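Long-range contact in discoidin-2 (Dictyostelium discoideum, PDB 2VMD), which binds galactose and N-acetylgalactosamine as a trimeric, calcium-containing lectin and may take part in spore coat formation: residues 205-210 / 243-248. Residues are numbered along the deposited sequence; the frame is centred on the assembly and turned at random.
With MBG (methyl beta-D-galactopyranoside), chain D.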
loop_
_atom_site.group_PDB
_atom_site.type_symbol
_atom_site.label_atom_id
_atom_site.label_comp_id
_atom_site.label_asym_id
_atom_site.label_seq_id
_atom_site.Cartn_x
_atom_site.Cartn_y
_atom_site.Cartn_z
ATOM N N CYS A 205 23.620 -17.910 5.214
ATOM C CA CYS A 205 24.990 -18.064 4.752
ATOM C C CYS A 205 25.074 -18.321 3.236
ATOM O O CYS A 205 24.306 -19.137 2.668
ATOM C CB CYS A 205 25.674 -19.214 5.508
ATOM S SG CYS A 205 27.484 -19.222 5.209
ATOM N N LYS A 206 26.007 -17.629 2.586
ATOM C CA LYS A 206 26.259 -17.898 1.162
ATOM C C LYS A 206 27.728 -18.158 0.825
ATOM O O LYS A 206 28.074 -18.284 -0.356
ATOM C CB LYS A 206 25.702 -16.777 0.271
ATOM C CG LYS A 206 26.335 -15.382 0.502
ATOM C CD LYS A 206 25.812 -14.405 -0.565
ATOM C CE LYS A 206 26.608 -13.126 -0.627
ATOM N NZ LYS A 206 25.888 -12.036 -1.415
ATOM N N LYS A 207 28.581 -18.224 1.848
ATOM C CA LYS A 207 29.982 -18.658 1.695
ATOM C C LYS A 207 30.547 -19.225 2.974
ATOM O O LYS A 207 30.480 -18.565 4.032
ATOM C CB LYS A 207 30.883 -17.500 1.278
ATOM C CG LYS A 207 32.354 -17.870 1.239
ATOM C CD LYS A 207 33.244 -16.620 1.184
ATOM C CE LYS A 207 34.612 -16.997 0.794
ATOM N NZ LYS A 207 35.460 -15.763 0.579
ATOM N N VAL A 208 31.139 -20.418 2.865
ATOM C CA VAL A 208 31.915 -21.035 3.928
ATOM C C VAL A 208 33.326 -21.340 3.415
ATOM O O VAL A 208 33.492 -22.009 2.374
ATOM C CB VAL A 208 31.236 -22.335 4.453
ATOM C CG1 VAL A 208 32.196 -23.149 5.368
ATOM C CG2 VAL A 208 29.970 -21.984 5.189
ATOM N N ASP A 209 34.309 -20.803 4.136
ATOM C CA ASP A 209 35.733 -21.116 3.946
ATOM C C ASP A 209 36.291 -21.394 5.340
ATOM O O ASP A 209 36.727 -20.469 6.061
ATOM C CB ASP A 209 36.437 -19.933 3.300
ATOM C CG ASP A 209 37.836 -20.250 2.834
ATOM O OD1 ASP A 209 38.348 -21.362 3.120
ATOM O OD2 ASP A 209 38.448 -19.341 2.190
ATOM N N ALA A 210 36.248 -22.660 5.729
ATOM C CA ALA A 210 36.531 -23.030 7.119
ATOM C C ALA A 210 37.178 -24.412 7.210
ATOM O O ALA A 210 36.916 -25.304 6.384
ATOM C CB ALA A 210 35.250 -22.982 7.947
ATOM N N VAL A 243 38.203 -20.634 10.969
ATOM C CA VAL A 243 37.291 -20.114 9.945
ATOM C C VAL A 243 38.064 -19.038 9.204
ATOM O O VAL A 243 38.444 -18.035 9.814
ATOM C CB VAL A 243 36.012 -19.535 10.573
ATOM C CG1 VAL A 243 35.131 -18.860 9.488
ATOM C CG2 VAL A 243 35.238 -20.605 11.377
ATOM N N TYR A 244 38.280 -19.272 7.907
ATOM C CA TYR A 244 39.019 -18.384 6.999
ATOM C C TYR A 244 38.142 -17.223 6.517
ATOM O O TYR A 244 38.580 -16.051 6.560
ATOM C CB TYR A 244 39.580 -19.176 5.825
ATOM C CG TYR A 244 40.627 -18.489 4.962
ATOM C CD1 TYR A 244 41.986 -18.776 5.129
ATOM C CD2 TYR A 244 40.255 -17.584 3.959
ATOM C CE1 TYR A 244 42.951 -18.151 4.333
ATOM C CE2 TYR A 244 41.201 -16.976 3.152
ATOM C CZ TYR A 244 42.545 -17.258 3.345
ATOM O OH TYR A 244 43.486 -16.640 2.525
ATOM N N ASP A 245 36.902 -17.527 6.135
ATOM C CA ASP A 245 35.907 -16.484 5.835
ATOM C C ASP A 245 34.517 -17.075 5.900
ATOM O O ASP A 245 34.346 -18.275 5.659
ATOM C CB ASP A 245 36.150 -15.922 4.426
ATOM C CG ASP A 245 35.582 -14.490 4.217
ATOM O OD1 ASP A 245 35.199 -13.795 5.193
ATOM O OD2 ASP A 245 35.561 -14.047 3.045
ATOM N N LEU A 246 33.518 -16.214 6.152
ATOM C CA LEU A 246 32.108 -16.595 6.093
ATOM C C LEU A 246 31.399 -15.378 5.504
ATOM O O LEU A 246 31.828 -14.244 5.755
ATOM C CB LEU A 246 31.546 -16.851 7.508
ATOM C CG LEU A 246 31.823 -18.144 8.283
ATOM C CD1 LEU A 246 31.367 -18.033 9.786
ATOM C CD2 LEU A 246 31.224 -19.348 7.589
ATOM N N THR A 247 30.388 -15.592 4.666
ATOM C CA THR A 247 29.563 -14.470 4.135
ATOM C C THR A 247 28.071 -14.766 4.385
ATOM O O THR A 247 27.627 -15.883 4.117
ATOM C CB THR A 247 29.785 -14.258 2.615
ATOM O OG1 THR A 247 31.184 -14.068 2.352
ATOM C CG2 THR A 247 28.971 -13.035 2.049
ATOM N N PHE A 248 27.331 -13.753 4.861
ATOM C CA PHE A 248 25.874 -13.793 5.025
ATOM C C PHE A 248 25.215 -12.713 4.158
ATOM O O PHE A 248 25.728 -11.584 4.067
ATOM C CB PHE A 248 25.497 -13.548 6.480
ATOM C CG PHE A 248 25.842 -14.676 7.394
ATOM C CD1 PHE A 248 24.927 -15.703 7.633
ATOM C CD2 PHE A 248 27.093 -14.739 8.017
ATOM C CE1 PHE A 248 25.258 -16.773 8.477
ATOM C CE2 PHE A 248 27.416 -15.809 8.874
ATOM C CZ PHE A 248 26.497 -16.814 9.094
HETATM C C1 MBG D . 43.801 -21.227 0.467
HETATM C C2 MBG D . 42.466 -20.721 -0.119
HETATM C C3 MBG D . 41.694 -19.988 0.971
HETATM C C4 MBG D . 41.513 -20.890 2.199
HETATM C C5 MBG D . 42.885 -21.437 2.626
HETATM C C6 MBG D . 42.755 -22.384 3.811
HETATM C C7 MBG D . 43.935 -22.368 -1.650
HETATM O O1 MBG D . 44.672 -21.850 -0.503
HETATM O O2 MBG D . 42.619 -19.823 -1.223
HETATM O O3 MBG D . 40.446 -19.515 0.438
HETATM O O4 MBG D . 40.623 -21.974 1.880
HETATM O O5 MBG D . 43.507 -22.153 1.555
HETATM O O6 MBG D . 44.058 -22.632 4.361
#
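Asp209 and Tyr244 meet at a classic beta bulge and together form one wall of a galactoside site. Tyr244 and Asp245 both face Asp209, whose carbonyl O accepts two N-H groups in its own plane, from Tyr244 N at 2.7 Å and Asp245 N at 2.9 Å. The extra residue turns Tyr244 toward the Asp209 strand, and its ring lies alongside the carboxylate, the two planes 30° apart. Methyl galactoside sits over one ring face, C4 lying 3.6 Å above the plane: a flat aromatic suits the apolar C-H patch of galactose, while a carboxylate suits its hydroxyls. Asp209 OD1 accepts from O4 and OD2 from O3, each at 2.7 Å; Arg218 NE and Trp238 NE1 of the second subunit hydrogen-bond the sugar, and Gln216 NE2 of that subunit hydrogen-bonds OD1.

Lys207 can be followed along its extended chain. With CG anti to the backbone N (chi1 174°), CB rests on Thr247 CB and OG1, CG and CD run on past the same OG1, CE comes up to Asp245 OD2, and NZ closes a salt bridge to it at 3.0 Å, on the anti side of the carboxylate. The lysine carbons only pack against OG1, which is hydrogen-bonded to Ser170 OG. The long aliphatic stem suits lysine to span two partners; Asp245 OD1 is held by Gly172 N.

On the face of the sheet away from Lys207, Asp209, Asp245 and Thr247, Val208 CG2 packs against Leu246 CD2 at 3.8 Å, and Cys205 SG stands above the Phe248 ring, 4.8 Å from its centroid; apolar residues suit this buried face. Lys206 and Lys207 form a second classic bulge opposite Thr247.

Within the chain, strand 242-254 of this H-type lectin domain lies between 163-170 and 200-211. Trp219 of strand 216-224 and Phe235 of strand 230-237 pack against Leu246, and residues 207-210 continue the sheet into the second subunit.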